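Local coordinates for protein glycoside hydrolase family 5 (Aspergillus oryzae, PDB 6LA0) that hydrolyses rutinosides as a secreted family 5 glycoside hydrolase and probably can also release glucose from the ends of beta-1,3-glucans, at residues Y264-N269 with D351-E356. Numbering follows the deposited sequence.
Sequences YYFERN and DYWNFE. With NAG (2-acetamido-2-deoxy-beta-D-glucopyranose), chain G.
W353 reaches across to two aromatic residues of 264-269, and its six-membered ring carries the whole apolar contact. Y264 meets the far corner of the indole, CE1 lying 3.5 Å from W353 CZ3; these two planes are inclined by only 29° but displaced until little of either ring lies over the other. F266 approaches the indole edge instead, with its CD2 3.7 Å from W353 CZ2, and its ring is turned 56° from the indole. The chi1 of 56° sets the F266 ring between its own backbone N and carbonyl carbon, where its edge also receives Y264 CD1. Broad, flat side chains suit this place because the backbones stay far apart, the nearest CA atoms, of F266 and Y352, being 10.5 Å from each other.

The polar ends of two of these rings bond elsewhere: W353 NE1 to Q302 and Y264 OH to E298, both on strand 294-303.

Within 264-269, a type I turn runs from Y265 to R268. R268 NH1 donates to Y264 O at 2.9 Å, while Y265 CD1 lies over one guanidinium face and D282 forms a salt bridge with NH2. Beyond the turn, the side-chain amide of N269 suits N-glycosylation: ND2 holds the sugar's C1 covalently.

This aromatic cluster joins the end of strand 257-265 and the turn that follows it to the segment leading into helix 355-360, in the TIM-barrel fold of family 5 glycoside hydrolases.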
ATOM      1  N   TYR A 264      -0.014   8.723   8.806  1.00 19.36           N
ATOM      2  CA  TYR A 264       0.799   8.160   9.875  1.00 20.18           C
ATOM      3  C   TYR A 264       1.093   9.208  10.947  1.00 18.90           C
ATOM      4  O   TYR A 264       0.981  10.419  10.719  1.00 21.35           O
ATOM      5  CB  TYR A 264       2.114   7.609   9.332  1.00 19.91           C
ATOM      6  CG  TYR A 264       1.974   6.348   8.508  1.00 19.53           C
ATOM      7  CD1 TYR A 264       1.640   5.136   9.114  1.00 19.89           C
ATOM      8  CD2 TYR A 264       2.217   6.351   7.135  1.00 23.19           C
ATOM      9  CE1 TYR A 264       1.540   3.957   8.369  1.00 20.86           C
ATOM     10  CE2 TYR A 264       2.114   5.178   6.373  1.00 21.24           C
ATOM     11  CZ  TYR A 264       1.773   3.987   6.990  1.00 20.40           C
ATOM     12  OH  TYR A 264       1.687   2.815   6.259  1.00 19.01           O
ATOM     13  N   TYR A 265       1.515   8.717  12.126  1.00 18.66           N
ATOM     14  CA  TYR A 265       1.706   9.561  13.301  1.00 22.22           C
ATOM     15  C   TYR A 265       3.016   9.318  14.048  1.00 22.15           C
ATOM     16  O   TYR A 265       3.244   9.963  15.085  1.00 20.94           O
ATOM     17  CB  TYR A 265       0.529   9.374  14.272  1.00 18.35           C
ATOM     18  CG  TYR A 265      -0.805   9.698  13.644  1.00 20.58           C
ATOM     19  CD1 TYR A 265      -1.304  10.992  13.680  1.00 17.73           C
ATOM     20  CD2 TYR A 265      -1.561   8.718  13.008  1.00 17.18           C
ATOM     21  CE1 TYR A 265      -2.515  11.313  13.088  1.00 20.16           C
ATOM     22  CE2 TYR A 265      -2.785   9.029  12.410  1.00 20.12           C
ATOM     23  CZ  TYR A 265      -3.253  10.333  12.459  1.00 20.51           C
ATOM     24  OH  TYR A 265      -4.460  10.677  11.884  1.00 20.19           O
ATOM     25  N   PHE A 266       3.879   8.419  13.564  1.00 18.91           N
ATOM     26  CA  PHE A 266       5.072   8.067  14.332  1.00 20.41           C
ATOM     27  C   PHE A 266       6.159   9.143  14.295  1.00 24.42           C
ATOM     28  O   PHE A 266       7.104   9.068  15.091  1.00 23.34           O
ATOM     29  CB  PHE A 266       5.636   6.719  13.854  1.00 17.50           C
ATOM     30  CG  PHE A 266       5.944   6.673  12.381  1.00 22.12           C
ATOM     31  CD1 PHE A 266       7.210   7.000  11.911  1.00 25.54           C
ATOM     32  CD2 PHE A 266       4.969   6.292  11.469  1.00 16.46           C
ATOM     33  CE1 PHE A 266       7.504   6.947  10.543  1.00 31.12           C
ATOM     34  CE2 PHE A 266       5.254   6.241  10.086  1.00 20.30           C
ATOM     35  CZ  PHE A 266       6.524   6.571   9.630  1.00 24.32           C
ATOM     36  N   GLU A 267       6.062  10.144  13.419  1.00 22.58           N
ATOM     37  CA  GLU A 267       6.981  11.279  13.478  1.00 26.75           C
ATOM     38  C   GLU A 267       6.259  12.605  13.724  1.00 27.73           C
ATOM     39  O   GLU A 267       6.828  13.676  13.479  1.00 31.44           O
ATOM     40  CB  GLU A 267       7.837  11.359  12.211  1.00 31.11           C
ATOM     41  CG  GLU A 267       7.179  10.815  10.953  1.00 37.39           C
ATOM     42  CD  GLU A 267       8.172  10.598   9.822  1.00 46.58           C
ATOM     43  OE1 GLU A 267       7.736  10.402   8.660  1.00 51.47           O
ATOM     44  OE2 GLU A 267       9.393  10.612  10.100  1.00 47.73           O
ATOM     45  N   ARG A 268       5.029  12.568  14.229  1.00 23.06           N
ATOM     46  CA  ARG A 268       4.300  13.777  14.582  1.00 26.03           C
ATOM     47  C   ARG A 268       4.145  13.910  16.092  1.00 27.24           C
ATOM     48  O   ARG A 268       3.985  12.909  16.805  1.00 24.24           O
ATOM     49  CB  ARG A 268       2.930  13.791  13.911  1.00 28.15           C
ATOM     50  CG  ARG A 268       3.020  14.185  12.446  1.00 29.13           C
ATOM     51  CD  ARG A 268       1.858  13.625  11.653  1.00 28.76           C
ATOM     52  NE  ARG A 268       0.615  14.318  11.961  1.00 34.54           N
ATOM     53  CZ  ARG A 268      -0.580  13.921  11.538  1.00 28.62           C
ATOM     54  NH1 ARG A 268      -0.704  12.830  10.779  1.00 25.09           N
ATOM     55  NH2 ARG A 268      -1.646  14.621  11.874  1.00 27.31           N
ATOM     56  N   ASN A 269       4.172  15.155  16.572  1.00 32.42           N
ATOM     57  CA  ASN A 269       4.073  15.446  18.000  1.00 24.77           C
ATOM     58  C   ASN A 269       2.659  15.191  18.506  1.00 28.23           C
ATOM     59  O   ASN A 269       1.835  16.108  18.587  1.00 27.20           O
ATOM     60  CB  ASN A 269       4.499  16.887  18.292  1.00 32.63           C
ATOM     61  CG  ASN A 269       4.703  17.153  19.782  1.00 37.04           C
ATOM     62  OD1 ASN A 269       4.256  16.379  20.636  1.00 34.54           O
ATOM     63  ND2 ASN A 269       5.380  18.258  20.101  1.00 40.26           N
ATOM     64  N   ASP A 351       4.192  -4.088  18.840  1.00 21.36           N
ATOM     65  CA  ASP A 351       2.994  -3.973  19.651  1.00 17.97           C
ATOM     66  C   ASP A 351       1.950  -3.041  19.031  1.00 18.20           C
ATOM     67  O   ASP A 351       0.786  -3.085  19.444  1.00 19.27           O
ATOM     68  CB  ASP A 351       3.383  -3.505  21.067  1.00 17.62           C
ATOM     69  CG  ASP A 351       4.406  -4.452  21.744  1.00 18.14           C
ATOM     70  OD1 ASP A 351       4.050  -5.627  21.947  1.00 19.36           O
ATOM     71  OD2 ASP A 351       5.554  -4.030  22.045  1.00 15.10           O
ATOM     72  N   TYR A 352       2.316  -2.247  18.015  1.00 19.29           N
ATOM     73  CA  TYR A 352       1.420  -1.244  17.444  1.00 21.11           C
ATOM     74  C   TYR A 352       1.141  -1.403  15.959  1.00 18.53           C
ATOM     75  O   TYR A 352       0.135  -0.851  15.483  1.00 18.24           O
ATOM     76  CB  TYR A 352       1.976   0.168  17.693  1.00 16.59           C
ATOM     77  CG  TYR A 352       2.169   0.422  19.161  1.00 17.19           C
ATOM     78  CD1 TYR A 352       1.148   0.972  19.924  1.00 17.91           C
ATOM     79  CD2 TYR A 352       3.361   0.084  19.796  1.00 19.30           C
ATOM     80  CE1 TYR A 352       1.309   1.186  21.280  1.00 20.96           C
ATOM     81  CE2 TYR A 352       3.538   0.297  21.169  1.00 17.66           C
ATOM     82  CZ  TYR A 352       2.504   0.851  21.899  1.00 21.92           C
ATOM     83  OH  TYR A 352       2.655   1.069  23.248  1.00 19.37           O
ATOM     84  N   TRP A 353       1.973  -2.134  15.214  1.00 20.05           N
ATOM     85  CA  TRP A 353       1.810  -2.265  13.770  1.00 17.79           C
ATOM     86  C   TRP A 353       1.286  -3.629  13.353  1.00 21.39           C
ATOM     87  O   TRP A 353       1.201  -3.910  12.148  1.00 19.87           O
ATOM     88  CB  TRP A 353       3.138  -2.012  13.063  1.00 19.78           C
ATOM     89  CG  TRP A 353       3.684  -0.637  13.181  1.00 19.20           C
ATOM     90  CD1 TRP A 353       4.292  -0.089  14.258  1.00 15.47           C
ATOM     91  CD2 TRP A 353       3.721   0.357  12.144  1.00 21.67           C
ATOM     92  NE1 TRP A 353       4.698   1.197  13.975  1.00 21.92           N
ATOM     93  CE2 TRP A 353       4.355   1.494  12.679  1.00 20.58           C
ATOM     94  CE3 TRP A 353       3.278   0.395  10.816  1.00 22.95           C
ATOM     95  CZ2 TRP A 353       4.560   2.658  11.936  1.00 21.11           C
ATOM     96  CZ3 TRP A 353       3.483   1.553  10.076  1.00 19.38           C
ATOM     97  CH2 TRP A 353       4.116   2.667  10.640  1.00 25.64           C
ATOM     98  N   ASN A 354       0.941  -4.478  14.309  1.00 20.35           N
ATOM     99  CA  ASN A 354       0.601  -5.874  14.060  1.00 19.36           C
ATOM    100  C   ASN A 354      -0.913  -5.982  14.183  1.00 17.51           C
ATOM    101  O   ASN A 354      -1.453  -6.014  15.288  1.00 20.02           O
ATOM    102  CB  ASN A 354       1.352  -6.762  15.053  1.00 19.29           C
ATOM    103  CG  ASN A 354       1.098  -8.243  14.851  1.00 21.26           C
ATOM    104  OD1 ASN A 354       0.830  -8.695  13.736  1.00 21.06           O
ATOM    105  ND2 ASN A 354       1.187  -9.011  15.938  1.00 18.79           N
ATOM    106  N   PHE A 355      -1.610  -5.998  13.042  1.00 17.97           N
ATOM    107  CA  PHE A 355      -3.069  -6.061  13.090  1.00 16.52           C
ATOM    108  C   PHE A 355      -3.560  -7.390  13.657  1.00 18.55           C
ATOM    109  O   PHE A 355      -4.657  -7.448  14.222  1.00 17.33           O
ATOM    110  CB  PHE A 355      -3.660  -5.811  11.693  1.00 19.34           C
ATOM    111  CG  PHE A 355      -5.110  -5.434  11.714  1.00 20.50           C
ATOM    112  CD1 PHE A 355      -5.498  -4.145  12.026  1.00 20.94           C
ATOM    113  CD2 PHE A 355      -6.090  -6.378  11.454  1.00 23.58           C
ATOM    114  CE1 PHE A 355      -6.843  -3.796  12.057  1.00 21.73           C
ATOM    115  CE2 PHE A 355      -7.431  -6.041  11.481  1.00 19.47           C
ATOM    116  CZ  PHE A 355      -7.809  -4.747  11.778  1.00 20.02           C
ATOM    117  N   GLU A 356      -2.767  -8.462  13.528  1.00 17.27           N
ATOM    118  CA  GLU A 356      -3.200  -9.768  14.025  1.00 19.18           C
ATOM    119  C   GLU A 356      -3.423  -9.755  15.537  1.00 19.25           C
ATOM    120  O   GLU A 356      -4.295 -10.465  16.051  1.00 17.93           O
ATOM    121  CB  GLU A 356      -2.171 -10.841  13.660  1.00 19.38           C
ATOM    122  CG  GLU A 356      -2.515 -12.225  14.199  1.00 24.68           C
ATOM    123  CD  GLU A 356      -1.554 -13.299  13.720  1.00 23.33           C
ATOM    124  OE1 GLU A 356      -0.324 -13.046  13.666  1.00 22.44           O
ATOM    125  OE2 GLU A 356      -2.040 -14.403  13.401  1.00 24.63           O
TER
HETATM  126  C1  NAG G 405       5.605  18.618  21.484  1.00 44.82           C
HETATM  127  C2  NAG G 405       6.793  19.566  21.690  1.00 42.25           C
HETATM  128  C3  NAG G 405       6.916  19.947  23.165  1.00 43.54           C
HETATM  129  C4  NAG G 405       5.598  20.503  23.686  1.00 42.67           C
HETATM  130  C5  NAG G 405       4.465  19.521  23.413  1.00 44.89           C
HETATM  131  C6  NAG G 405       3.110  20.068  23.790  1.00 44.96           C
HETATM  132  C7  NAG G 405       8.969  19.667  20.558  1.00 42.74           C
HETATM  133  C8  NAG G 405      10.189  18.900  20.141  1.00 45.42           C
HETATM  134  N2  NAG G 405       8.031  18.971  21.211  1.00 42.15           N
HETATM  135  O3  NAG G 405       7.954  20.910  23.327  1.00 41.93           O
HETATM  136  O4  NAG G 405       5.673  20.742  25.089  1.00 46.72           O
HETATM  137  O5  NAG G 405       4.407  19.221  22.011  1.00 43.09           O
HETATM  138  O6  NAG G 405       2.152  19.801  22.774  1.00 51.47           O
HETATM  139  O7  NAG G 405       8.838  20.859  20.315  1.00 43.37           O